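Local coordinates for probable benzoylformate decarboxylase (Rhodococcus jostii, PDB 7ORX), which belongs to the thiamine diphosphate-dependent enzymes and, in a four-chain assembly, binds thiamine diphosphate and a sodium ion, at residues 273-278 with 296-301; 278-283 with 309-314; 97-102 with 156-161; 452-457 with 520-525. One frame throughout, in Å; residues are numbered along the deposited sequence.

Contact 1: residues 273-278 with 296-301; sequences ILVVGA and ARLIHV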
loop_
_atom_site.group_PDB
_atom_site.type_symbol
_atom_site.label_atom_id
_atom_site.label_comp_id
_atom_site.label_asym_id
_atom_site.label_seq_id
_atom_site.Cartn_x
_atom_site.Cartn_y
_atom_site.Cartn_z
ATOM N N ILE C 273 -17.583 -9.654 -33.831
ATOM C CA ILE C 273 -16.275 -10.064 -33.253
ATOM C C ILE C 273 -16.611 -10.825 -31.969
ATOM O O ILE C 273 -16.977 -10.170 -30.992
ATOM C CB ILE C 273 -15.357 -8.857 -32.894
ATOM C CG1 ILE C 273 -15.416 -7.641 -33.831
ATOM C CG2 ILE C 273 -13.935 -9.313 -32.675
ATOM C CD1 ILE C 273 -15.360 -7.957 -35.244
ATOM N N LEU C 274 -16.452 -12.151 -31.931
ATOM C CA LEU C 274 -16.487 -12.914 -30.665
ATOM C C LEU C 274 -15.052 -13.097 -30.181
ATOM O O LEU C 274 -14.284 -13.830 -30.816
ATOM C CB LEU C 274 -17.169 -14.257 -30.891
ATOM C CG LEU C 274 -17.086 -15.212 -29.711
ATOM C CD1 LEU C 274 -17.842 -14.640 -28.506
ATOM C CD2 LEU C 274 -17.618 -16.569 -30.125
ATOM N N VAL C 275 -14.690 -12.427 -29.094
ATOM C CA VAL C 275 -13.348 -12.528 -28.447
ATOM C C VAL C 275 -13.486 -13.522 -27.305
ATOM O O VAL C 275 -14.205 -13.207 -26.413
ATOM C CB VAL C 275 -12.857 -11.164 -27.917
ATOM C CG1 VAL C 275 -11.525 -11.286 -27.183
ATOM C CG2 VAL C 275 -12.793 -10.128 -29.044
ATOM N N VAL C 276 -12.722 -14.608 -27.311
ATOM C CA VAL C 276 -12.725 -15.649 -26.248
ATOM C C VAL C 276 -11.329 -15.694 -25.597
ATOM O O VAL C 276 -10.325 -15.844 -26.293
ATOM C CB VAL C 276 -13.152 -17.007 -26.829
ATOM C CG1 VAL C 276 -13.290 -18.025 -25.721
ATOM C CG2 VAL C 276 -14.440 -16.890 -27.630
ATOM N N GLY C 277 -11.280 -15.507 -24.302
ATOM C CA GLY C 277 -10.107 -15.803 -23.491
ATOM C C GLY C 277 -9.013 -14.796 -23.692
ATOM O O GLY C 277 -7.802 -15.206 -23.553
ATOM N N ALA C 278 -9.365 -13.536 -23.936
ATOM C CA ALA C 278 -8.359 -12.452 -24.063
ATOM C C ALA C 278 -8.927 -11.185 -23.478
ATOM O O ALA C 278 -10.135 -11.006 -23.468
ATOM C CB ALA C 278 -7.949 -12.204 -25.517
ATOM N N ALA C 296 -20.215 -3.175 -36.336
ATOM C CA ALA C 296 -19.679 -4.364 -35.622
ATOM C C ALA C 296 -20.051 -4.302 -34.139
ATOM O O ALA C 296 -19.980 -3.215 -33.542
ATOM C CB ALA C 296 -18.181 -4.446 -35.803
ATOM N N ARG C 297 -20.445 -5.449 -33.595
ATOM C CA ARG C 297 -20.703 -5.646 -32.136
ATOM C C ARG C 297 -19.735 -6.730 -31.659
ATOM O O ARG C 297 -19.474 -7.675 -32.413
ATOM C CB ARG C 297 -22.173 -5.977 -31.828
ATOM C CG ARG C 297 -22.764 -7.113 -32.661
ATOM C CD ARG C 297 -24.158 -7.563 -32.226
ATOM N NE ARG C 297 -24.268 -7.675 -30.759
ATOM C CZ ARG C 297 -25.150 -8.410 -30.084
ATOM N NH1 ARG C 297 -26.078 -9.095 -30.727
ATOM N NH2 ARG C 297 -25.135 -8.388 -28.764
ATOM N N LEU C 298 -19.186 -6.534 -30.469
ATOM C CA LEU C 298 -18.134 -7.389 -29.893
ATOM C C LEU C 298 -18.749 -8.113 -28.704
ATOM O O LEU C 298 -19.289 -7.399 -27.845
ATOM C CB LEU C 298 -16.953 -6.495 -29.505
ATOM C CG LEU C 298 -15.691 -7.240 -29.065
ATOM C CD1 LEU C 298 -14.406 -6.579 -29.569
ATOM C CD2 LEU C 298 -15.652 -7.361 -27.559
ATOM N N ILE C 299 -18.759 -9.448 -28.743
ATOM C CA ILE C 299 -19.036 -10.359 -27.600
ATOM C C ILE C 299 -17.702 -10.785 -27.028
ATOM O O ILE C 299 -16.818 -11.130 -27.791
ATOM C CB ILE C 299 -19.850 -11.614 -27.975
ATOM C CG1 ILE C 299 -21.122 -11.303 -28.747
ATOM C CG2 ILE C 299 -20.219 -12.345 -26.715
ATOM C CD1 ILE C 299 -21.923 -10.190 -28.137
ATOM N N HIS C 300 -17.600 -10.853 -25.716
ATOM C CA HIS C 300 -16.313 -11.009 -25.013
ATOM C C HIS C 300 -16.482 -12.047 -23.923
ATOM O O HIS C 300 -17.316 -11.819 -23.061
ATOM C CB HIS C 300 -15.931 -9.643 -24.488
ATOM C CG HIS C 300 -14.651 -9.659 -23.773
ATOM N ND1 HIS C 300 -14.349 -8.699 -22.839
ATOM C CD2 HIS C 300 -13.612 -10.513 -23.846
ATOM C CE1 HIS C 300 -13.157 -8.962 -22.335
ATOM N NE2 HIS C 300 -12.666 -10.064 -22.969
ATOM N N VAL C 301 -15.768 -13.158 -23.973
ATOM C CA VAL C 301 -15.919 -14.268 -22.991
ATOM C C VAL C 301 -14.601 -14.447 -22.231
ATOM O O VAL C 301 -13.622 -14.722 -22.883
ATOM C CB VAL C 301 -16.369 -15.573 -23.671
ATOM C CG1 VAL C 301 -16.505 -16.685 -22.642
ATOM C CG2 VAL C 301 -17.660 -15.364 -24.433
#

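Contact 2: residues 278-283 with 309-314; sequences APVFRY and ARAPIG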
loop_
_atom_site.group_PDB
_atom_site.type_symbol
_atom_site.label_atom_id
_atom_site.label_comp_id
_atom_site.label_asym_id
_atom_site.label_seq_id
_atom_site.Cartn_x
_atom_site.Cartn_y
_atom_site.Cartn_z
ATOM N N ALA C 278 -9.365 -13.536 -23.936
ATOM C CA ALA C 278 -8.359 -12.452 -24.063
ATOM C C ALA C 278 -8.927 -11.185 -23.478
ATOM O O ALA C 278 -10.135 -11.006 -23.468
ATOM C CB ALA C 278 -7.949 -12.204 -25.517
ATOM N N PRO C 279 -8.065 -10.235 -23.071
ATOM C CA PRO C 279 -8.516 -8.881 -22.780
ATOM C C PRO C 279 -9.014 -8.308 -24.104
ATOM O O PRO C 279 -8.750 -8.910 -25.139
ATOM C CB PRO C 279 -7.292 -8.116 -22.273
ATOM C CG PRO C 279 -6.263 -9.219 -21.999
ATOM C CD PRO C 279 -6.609 -10.379 -22.917
ATOM N N VAL C 280 -9.720 -7.190 -24.019
ATOM C CA VAL C 280 -10.168 -6.330 -25.153
ATOM C C VAL C 280 -9.604 -4.933 -24.892
ATOM O O VAL C 280 -10.108 -4.217 -24.042
ATOM C CB VAL C 280 -11.707 -6.329 -25.257
ATOM C CG1 VAL C 280 -12.216 -5.431 -26.334
ATOM C CG2 VAL C 280 -12.236 -7.719 -25.490
ATOM N N PHE C 281 -8.483 -4.576 -25.511
ATOM C CA PHE C 281 -7.506 -5.495 -26.084
ATOM C C PHE C 281 -6.124 -5.146 -25.490
ATOM O O PHE C 281 -5.905 -4.041 -24.923
ATOM C CB PHE C 281 -7.478 -5.416 -27.624
ATOM C CG PHE C 281 -8.619 -6.027 -28.414
ATOM C CD1 PHE C 281 -8.725 -7.395 -28.582
ATOM C CD2 PHE C 281 -9.537 -5.231 -29.079
ATOM C CE1 PHE C 281 -9.766 -7.955 -29.306
ATOM C CE2 PHE C 281 -10.532 -5.787 -29.874
ATOM C CZ PHE C 281 -10.643 -7.150 -29.988
ATOM N N ARG C 282 -5.171 -6.040 -25.686
ATOM C CA ARG C 282 -3.759 -5.884 -25.250
ATOM C C ARG C 282 -2.963 -5.131 -26.351
ATOM O O ARG C 282 -1.999 -5.658 -26.952
ATOM C CB ARG C 282 -3.276 -7.293 -24.928
ATOM C CG ARG C 282 -2.196 -7.325 -23.872
ATOM C CD ARG C 282 -2.675 -7.374 -22.450
ATOM N NE ARG C 282 -1.411 -7.509 -21.723
ATOM C CZ ARG C 282 -0.876 -6.598 -20.906
ATOM N NH1 ARG C 282 -1.498 -5.455 -20.645
ATOM N NH2 ARG C 282 0.264 -6.883 -20.298
ATOM N N TYR C 283 -3.368 -3.893 -26.607
ATOM C CA TYR C 283 -2.710 -2.907 -27.503
ATOM C C TYR C 283 -1.330 -2.612 -26.934
ATOM O O TYR C 283 -1.103 -2.921 -25.773
ATOM C CB TYR C 283 -3.525 -1.613 -27.565
ATOM C CG TYR C 283 -4.969 -1.744 -28.003
ATOM C CD1 TYR C 283 -5.283 -2.317 -29.221
ATOM C CD2 TYR C 283 -6.021 -1.231 -27.258
ATOM C CE1 TYR C 283 -6.590 -2.438 -29.664
ATOM C CE2 TYR C 283 -7.333 -1.316 -27.705
ATOM C CZ TYR C 283 -7.620 -1.928 -28.920
ATOM O OH TYR C 283 -8.857 -2.022 -29.485
ATOM N N ALA C 309 -14.458 -5.959 -16.879
ATOM C CA ALA C 309 -14.754 -4.615 -16.332
ATOM C C ALA C 309 -13.984 -3.519 -17.079
ATOM O O ALA C 309 -14.574 -2.471 -17.330
ATOM C CB ALA C 309 -14.430 -4.558 -14.857
ATOM N N ARG C 310 -12.690 -3.703 -17.315
ATOM C CA ARG C 310 -11.808 -2.592 -17.760
ATOM C C ARG C 310 -11.875 -2.382 -19.283
ATOM O O ARG C 310 -11.479 -1.289 -19.706
ATOM C CB ARG C 310 -10.362 -2.797 -17.303
ATOM C CG ARG C 310 -9.564 -3.752 -18.164
ATOM C CD ARG C 310 -8.213 -3.896 -17.531
ATOM N NE ARG C 310 -7.393 -4.830 -18.291
ATOM C CZ ARG C 310 -7.057 -6.059 -17.880
ATOM N NH1 ARG C 310 -7.481 -6.557 -16.729
ATOM N NH2 ARG C 310 -6.313 -6.823 -18.647
ATOM N N ALA C 311 -12.400 -3.344 -20.056
ATOM C CA ALA C 311 -12.562 -3.200 -21.519
ATOM C C ALA C 311 -13.287 -1.900 -21.803
ATOM O O ALA C 311 -14.243 -1.552 -21.100
ATOM C CB ALA C 311 -13.323 -4.335 -22.146
ATOM N N PRO C 312 -12.841 -1.139 -22.824
ATOM C CA PRO C 312 -13.503 0.095 -23.231
ATOM C C PRO C 312 -14.674 -0.099 -24.195
ATOM O O PRO C 312 -15.381 0.862 -24.397
ATOM C CB PRO C 312 -12.346 0.848 -23.918
ATOM C CG PRO C 312 -11.541 -0.251 -24.584
ATOM C CD PRO C 312 -11.580 -1.360 -23.565
ATOM N N ILE C 313 -14.846 -1.274 -24.795
ATOM C CA ILE C 313 -16.123 -1.586 -25.521
ATOM C C ILE C 313 -16.480 -3.045 -25.279
ATOM O O ILE C 313 -15.610 -3.794 -24.746
ATOM C CB ILE C 313 -16.051 -1.294 -27.043
ATOM C CG1 ILE C 313 -14.710 -1.693 -27.621
ATOM C CG2 ILE C 313 -16.333 0.155 -27.390
ATOM C CD1 ILE C 313 -14.425 -3.149 -27.509
ATOM N N GLY C 314 -17.707 -3.405 -25.661
ATOM C CA GLY C 314 -18.162 -4.807 -25.831
ATOM C C GLY C 314 -19.173 -5.252 -24.794
ATOM O O GLY C 314 -19.246 -4.641 -23.710
#

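Contact 3: residues 97-102 with 156-161; sequences VTAGQQ and PVYVSV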
loop_
_atom_site.group_PDB
_atom_site.type_symbol
_atom_site.label_atom_id
_atom_site.label_comp_id
_atom_site.label_asym_id
_atom_site.label_seq_id
_atom_site.Cartn_x
_atom_site.Cartn_y
_atom_site.Cartn_z
ATOM N N VAL C 97 4.508 -18.200 -4.123
ATOM C CA VAL C 97 5.889 -17.767 -3.820
ATOM C C VAL C 97 6.005 -17.603 -2.312
ATOM O O VAL C 97 5.387 -16.681 -1.799
ATOM C CB VAL C 97 6.161 -16.434 -4.520
ATOM C CG1 VAL C 97 7.573 -15.932 -4.274
ATOM C CG2 VAL C 97 5.843 -16.520 -5.996
ATOM N N THR C 98 6.771 -18.460 -1.636
ATOM C CA THR C 98 7.133 -18.301 -0.208
ATOM C C THR C 98 8.512 -17.627 -0.094
ATOM O O THR C 98 9.424 -17.937 -0.866
ATOM C CB THR C 98 7.125 -19.650 0.503
ATOM O OG1 THR C 98 8.248 -20.383 0.023
ATOM C CG2 THR C 98 5.869 -20.454 0.237
ATOM N N ALA C 99 8.667 -16.744 0.881
ATOM C CA ALA C 99 9.940 -16.067 1.177
ATOM C C ALA C 99 10.299 -16.324 2.640
ATOM O O ALA C 99 9.427 -16.243 3.485
ATOM C CB ALA C 99 9.781 -14.598 0.890
ATOM N N GLY C 100 11.551 -16.644 2.924
ATOM C CA GLY C 100 12.082 -16.640 4.291
ATOM C C GLY C 100 12.055 -15.244 4.895
ATOM O O GLY C 100 12.354 -14.256 4.219
ATOM N N GLN C 101 11.742 -15.161 6.175
ATOM C CA GLN C 101 11.801 -13.900 6.945
ATOM C C GLN C 101 12.658 -14.159 8.178
ATOM O O GLN C 101 12.827 -15.309 8.569
ATOM C CB GLN C 101 10.383 -13.432 7.242
ATOM C CG GLN C 101 10.281 -12.346 8.281
ATOM C CD GLN C 101 10.786 -11.025 7.740
ATOM O OE1 GLN C 101 12.004 -10.808 7.628
ATOM N NE2 GLN C 101 9.846 -10.134 7.430
ATOM N N GLN C 102 13.197 -13.098 8.740
ATOM C CA GLN C 102 14.102 -13.129 9.912
ATOM C C GLN C 102 13.297 -13.607 11.134
ATOM O O GLN C 102 12.068 -13.718 11.057
ATOM C CB GLN C 102 14.704 -11.724 9.927
ATOM C CG GLN C 102 15.783 -11.448 10.947
ATOM C CD GLN C 102 16.997 -12.325 10.831
ATOM O OE1 GLN C 102 17.184 -13.242 11.620
ATOM N NE2 GLN C 102 17.859 -12.002 9.902
ATOM N N PRO C 156 -0.426 -15.323 -9.270
ATOM C CA PRO C 156 0.562 -15.513 -8.226
ATOM C C PRO C 156 0.205 -14.919 -6.862
ATOM O O PRO C 156 -0.448 -13.875 -6.786
ATOM C CB PRO C 156 1.803 -14.816 -8.814
ATOM C CG PRO C 156 1.245 -13.751 -9.699
ATOM C CD PRO C 156 -0.036 -14.317 -10.264
ATOM N N VAL C 157 0.697 -15.586 -5.824
ATOM C CA VAL C 157 0.402 -15.288 -4.384
ATOM C C VAL C 157 1.740 -15.299 -3.636
ATOM O O VAL C 157 2.657 -15.995 -4.092
ATOM C CB VAL C 157 -0.576 -16.339 -3.836
ATOM C CG1 VAL C 157 -1.799 -16.407 -4.707
ATOM C CG2 VAL C 157 0.044 -17.712 -3.818
ATOM N N TYR C 158 1.865 -14.573 -2.540
ATOM C CA TYR C 158 3.135 -14.455 -1.805
ATOM C C TYR C 158 2.868 -14.659 -0.322
ATOM O O TYR C 158 1.934 -14.111 0.170
ATOM C CB TYR C 158 3.722 -13.073 -2.025
ATOM C CG TYR C 158 5.045 -12.778 -1.365
ATOM C CD1 TYR C 158 6.247 -13.203 -1.901
ATOM C CD2 TYR C 158 5.100 -11.950 -0.270
ATOM C CE1 TYR C 158 7.462 -12.872 -1.321
ATOM C CE2 TYR C 158 6.301 -11.597 0.319
ATOM C CZ TYR C 158 7.493 -12.042 -0.220
ATOM O OH TYR C 158 8.666 -11.684 0.384
ATOM N N VAL C 159 3.712 -15.431 0.341
ATOM C CA VAL C 159 3.607 -15.751 1.779
ATOM C C VAL C 159 5.008 -15.572 2.353
ATOM O O VAL C 159 5.899 -16.284 1.887
ATOM C CB VAL C 159 3.103 -17.185 1.977
ATOM C CG1 VAL C 159 3.070 -17.507 3.446
ATOM C CG2 VAL C 159 1.748 -17.403 1.345
ATOM N N SER C 160 5.194 -14.677 3.324
ATOM C CA SER C 160 6.507 -14.457 3.995
ATOM C C SER C 160 6.454 -15.183 5.324
ATOM O O SER C 160 5.571 -14.864 6.045
ATOM C CB SER C 160 6.796 -12.961 4.146
ATOM O OG SER C 160 7.772 -12.674 5.135
ATOM N N VAL C 161 7.340 -16.135 5.607
ATOM C CA VAL C 161 7.299 -16.945 6.865
ATOM C C VAL C 161 8.609 -16.742 7.632
ATOM O O VAL C 161 9.696 -17.032 7.105
ATOM C CB VAL C 161 7.049 -18.433 6.573
ATOM C CG1 VAL C 161 6.989 -19.202 7.872
ATOM C CG2 VAL C 161 5.835 -18.643 5.688
HETATM O O HOH W 1 9.995 -12.045 3.406
#

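Contact 4: residues 452-457 with 520-525; sequences VIIILN and TLIEVR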
loop_
_atom_site.group_PDB
_atom_site.type_symbol
_atom_site.label_atom_id
_atom_site.label_comp_id
_atom_site.label_asym_id
_atom_site.label_seq_id
_atom_site.Cartn_x
_atom_site.Cartn_y
_atom_site.Cartn_z
ATOM N N VAL C 452 16.623 -27.073 -26.181
ATOM C CA VAL C 452 17.400 -26.404 -27.244
ATOM C C VAL C 452 17.136 -24.898 -27.186
ATOM O O VAL C 452 15.969 -24.504 -27.309
ATOM C CB VAL C 452 17.000 -27.011 -28.591
ATOM C CG1 VAL C 452 17.765 -26.341 -29.731
ATOM C CG2 VAL C 452 17.160 -28.538 -28.544
ATOM N N ILE C 453 18.191 -24.110 -27.014
ATOM C CA ILE C 453 18.141 -22.628 -26.965
ATOM C C ILE C 453 18.771 -22.075 -28.250
ATOM O O ILE C 453 19.961 -22.308 -28.488
ATOM C CB ILE C 453 18.866 -22.142 -25.703
ATOM C CG1 ILE C 453 18.233 -22.714 -24.429
ATOM C CG2 ILE C 453 18.903 -20.633 -25.630
ATOM C CD1 ILE C 453 16.820 -22.274 -24.202
ATOM N N ILE C 454 17.996 -21.349 -29.046
ATOM C CA ILE C 454 18.482 -20.643 -30.254
ATOM C C ILE C 454 18.506 -19.160 -29.938
ATOM O O ILE C 454 17.434 -18.577 -29.749
ATOM C CB ILE C 454 17.582 -20.957 -31.447
ATOM C CG1 ILE C 454 17.593 -22.451 -31.749
ATOM C CG2 ILE C 454 17.992 -20.131 -32.632
ATOM C CD1 ILE C 454 16.546 -22.871 -32.780
ATOM N N ILE C 455 19.692 -18.585 -29.835
ATOM C CA ILE C 455 19.876 -17.120 -29.676
ATOM C C ILE C 455 19.818 -16.529 -31.082
ATOM O O ILE C 455 20.630 -16.920 -31.861
ATOM C CB ILE C 455 21.222 -16.813 -29.001
ATOM C CG1 ILE C 455 21.395 -17.509 -27.647
ATOM C CG2 ILE C 455 21.404 -15.325 -28.879
ATOM C CD1 ILE C 455 20.269 -17.288 -26.695
ATOM N N LEU C 456 18.855 -15.678 -31.399
ATOM C CA LEU C 456 18.841 -14.910 -32.650
ATOM C C LEU C 456 19.628 -13.653 -32.352
ATOM O O LEU C 456 19.088 -12.796 -31.660
ATOM C CB LEU C 456 17.422 -14.548 -33.053
ATOM C CG LEU C 456 16.611 -15.689 -33.641
ATOM C CD1 LEU C 456 16.166 -16.632 -32.568
ATOM C CD2 LEU C 456 15.360 -15.184 -34.319
ATOM N N ASN C 457 20.881 -13.609 -32.803
ATOM C CA ASN C 457 21.837 -12.526 -32.487
ATOM C C ASN C 457 21.917 -11.556 -33.665
ATOM O O ASN C 457 22.662 -11.868 -34.619
ATOM C CB ASN C 457 23.227 -13.085 -32.188
ATOM C CG ASN C 457 24.222 -11.990 -31.848
ATOM O OD1 ASN C 457 23.947 -10.811 -32.059
ATOM N ND2 ASN C 457 25.361 -12.369 -31.290
ATOM N N THR C 520 21.626 -27.631 -25.128
ATOM C CA THR C 520 22.424 -27.179 -26.299
ATOM C C THR C 520 21.982 -25.767 -26.652
ATOM O O THR C 520 20.772 -25.484 -26.562
ATOM C CB THR C 520 22.197 -28.103 -27.493
ATOM O OG1 THR C 520 20.798 -28.389 -27.527
ATOM C CG2 THR C 520 22.957 -29.396 -27.343
ATOM N N LEU C 521 22.932 -24.923 -26.999
ATOM C CA LEU C 521 22.690 -23.540 -27.429
ATOM C C LEU C 521 23.240 -23.385 -28.831
ATOM O O LEU C 521 24.412 -23.712 -29.032
ATOM C CB LEU C 521 23.423 -22.593 -26.487
ATOM C CG LEU C 521 23.222 -21.126 -26.823
ATOM C CD1 LEU C 521 22.972 -20.313 -25.560
ATOM C CD2 LEU C 521 24.383 -20.585 -27.623
ATOM N N ILE C 522 22.443 -22.863 -29.747
ATOM C CA ILE C 522 22.912 -22.454 -31.098
ATOM C C ILE C 522 22.831 -20.941 -31.167
ATOM O O ILE C 522 21.753 -20.441 -31.021
ATOM C CB ILE C 522 22.026 -23.093 -32.162
ATOM C CG1 ILE C 522 22.145 -24.610 -32.140
ATOM C CG2 ILE C 522 22.338 -22.538 -33.517
ATOM C CD1 ILE C 522 20.935 -25.297 -32.732
ATOM N N GLU C 523 23.939 -20.246 -31.404
ATOM C CA GLU C 523 23.926 -18.788 -31.626
ATOM C C GLU C 523 23.820 -18.596 -33.126
ATOM O O GLU C 523 24.722 -18.976 -33.793
ATOM C CB GLU C 523 25.168 -18.133 -31.049
ATOM C CG GLU C 523 25.199 -16.641 -31.282
ATOM C CD GLU C 523 26.511 -15.942 -30.903
ATOM O OE1 GLU C 523 27.366 -16.590 -30.246
ATOM O OE2 GLU C 523 26.695 -14.742 -31.257
ATOM N N VAL C 524 22.699 -18.136 -33.635
ATOM C CA VAL C 524 22.497 -17.854 -35.078
ATOM C C VAL C 524 22.800 -16.382 -35.259
ATOM O O VAL C 524 22.222 -15.604 -34.533
ATOM C CB VAL C 524 21.055 -18.133 -35.523
ATOM C CG1 VAL C 524 20.850 -17.778 -36.976
ATOM C CG2 VAL C 524 20.664 -19.571 -35.260
ATOM N N ARG C 525 23.646 -16.025 -36.208
ATOM C CA ARG C 525 23.822 -14.623 -36.641
ATOM C C ARG C 525 22.644 -14.296 -37.560
ATOM O O ARG C 525 22.459 -15.001 -38.575
ATOM C CB ARG C 525 25.180 -14.443 -37.326
ATOM C CG ARG C 525 25.647 -13.001 -37.335
ATOM C CD ARG C 525 25.611 -12.411 -38.728
ATOM N NE ARG C 525 26.909 -12.515 -39.410
ATOM C CZ ARG C 525 27.798 -11.525 -39.576
ATOM N NH1 ARG C 525 27.559 -10.315 -39.090
ATOM N NH2 ARG C 525 28.930 -11.747 -40.238
#

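Contact 1: residues 273-278 with 296-301
Leu298 and His300 pair with Ile273 and Val275 inside the parallel sheet of the Rossmann-like central domain. The two strands run side by side, their N-to-C directions 16° apart. Five backbone hydrogen bonds join them in the parallel pattern: Ile273 and Val275 of one strand, and Gly277 just past its end, bond to Arg297, Ile299 and Val301, which flank Leu298 and His300. The last of the five, Gly277 N to Val301 O, measures 2.8 Å.

Leu298 can be followed outward. Its CB lies 4.0 Å from Ile273 O, and its CG comes to 4.1 Å from Val275 CG2. At the tip, CD1 sits 3.9 Å from Val275 CG2 and 4.1 Å from Ile273 CB, so that one methyl bridges two residues of the neighbouring strand. On the reverse face, Leu274 CD1 plays a similar part, 3.7 Å from Ile299 CB and 4.1 Å from Val301 CG2; Leu196 and Leu200 of helix 190-202 cover that side. Arg297 leads away from the pair to a salt bridge with Glu315.

His300 reaches beyond the end of the first strand because its CG is anti to the backbone N (chi1 -179°). Val275 O lies at the ring edge, in plane, while NE2 donates to Ala278 O at 2.7 Å, that oxygen standing 18° out of the ring plane.

Contact 2: residues 278-283 with 309-314
Val280 lays its side chain over Ala311 and Ile313, where the chain leaves helix 305-310. Its CB is 4.0 Å from Ala311 CB. A chi1 of 177° turns CG1 to the side away from the backbone N, and that methyl meets Ile313 CD1 at 3.4 Å, the two side chains crossing at about a right angle. The same CG1 lies 3.8 Å above one face of the Phe281 ring, offset toward its rim; a cis peptide bond joins these two residues. Val280 O turns to Pro312, with CD 3.2 Å away. No hydrogen bond links the segments, so the contact rests on packing, most of it between apolar side chains.

At the other end Pro279 and Arg310 lie side by side, pointing the same way, with Pro279 CB 4.0 Å from Arg310 NH2. The extended arginine chain carries its NE on to Gln109 O of a third subunit, whereas Arg310 O accepts a hydrogen bond from Arg140 of a second subunit.

Within its own domain, the 278-283 loop folds back after strand 272-276: Val280 rests on Leu298 and His300 of strand 297-302, and Phe281 reaches Leu263 of helix 260-266. The facing segment 309-314 leads from helix 305-310 into edge strand 315-318.

Contact 3: residues 97-102 with 156-161
The Tyr158 ring meets Val97 and Ala99 of the adjacent strand, Ala99 approaching it obliquely. Its CD1 is 3.9 Å from Val97 CG1, and farther out CZ is 3.6 Å from Ala99 CB. The ring swings out beside its own carbonyl carbon (chi1 -179°), runs along the sheet and brings its hydroxyl to Ser78, with which it is hydrogen-bonded. The second flat group, the Gln101 amide, receives Gln102 N on a lone pair of OE1, in the carbonyl plane, at 2.8 Å; its NE2 is bonded to Glu131 and to Asn115 O.

Between these groups Ser160 OG lies 3.4 Å from Gln101 CB. It is hydrogen-bonded to Glu131 and accepts from a water at 2.9 Å, which makes only weak bonds to Gly100 O and Tyr158 OH.

Five backbone hydrogen bonds join the parallel strands, from Val97 N to Val157 O through to Gln101 N, 2.9 Å from Val161 O. That final donor stands 49° above the carbonyl plane, evidence that the pairing is distorted at its end. On the opposite face Val159 packs against Thr141 and Ala145 of helix 138-149, and Thr98 OG1 is bonded to Val70 O.

The pair thus joins two inner strands of a six-stranded parallel sheet, with strand order 2-1-3-4-6-5, flanked by helices: the N-terminal thiamine diphosphate-binding fold of this enzyme family.

Contact 4: residues 452-457 with 520-525
Asn457 and Glu523 join side chains at the C-terminal part of two parallel strands. In both, the first torsion is close to 180° (chi1 -179° in Asn457), and the glutamate is extended beyond CG. This brings Asn457 ND2 to 2.7 Å from Glu523 OE2, which it meets on the anti side and 28° out of the carboxylate plane; amide and carboxylate lie 14° from parallel. Asn457 OD1 takes Gly459 N, so both ends of the amide are bonded and its rotation is fixed. Asn458 and Thr460, which follow it closely in the chain, are sodium ligands, and the Asn457 side chain itself lies about 6 Å from the ion.

On the same face, Ile455 has CG1 beside its backbone N, where it meets Leu521 CD1 at 3.8 Å. Ile453 CG2 approaches the same methyl at 4.1 Å. On the other face Ile454 and Val524 lie side by side, pointing the same way, their CG2 atoms 3.8 Å apart. Five backbone hydrogen bonds join the strands, the first from Ile453 N to Thr520 O and the last from Asn457 N to Val524 O.

Strand 425-430 flanks 452-457 and strand 496-500 flanks 520-525. Helix 486-493 covers the face of Ile455 and Leu521, while helices 503-515 and 358-368 cover that of Ile454 and Val524.

Overall arrangement
From the N terminus, contact 3 comes first, joining strands 95-101 and 157-162 across an excursion that includes strand 128-130. In the central domain, contact 1 closes the strandless, helix-free loop between 272-276 and 297-302. Contact 2 starts inside that loop and ends beyond it, so the two cross; they share Ala278 and touch, with centres 9 Å apart, tying the loop and the sheet to the end of helix 305-310. Contact 4 comes last, its closure enclosing strand 496-500. Contacts 1, 3 and 4 each pair two inner strands of a different six-stranded parallel sheet, their centres 35 to 38 Å apart without touching.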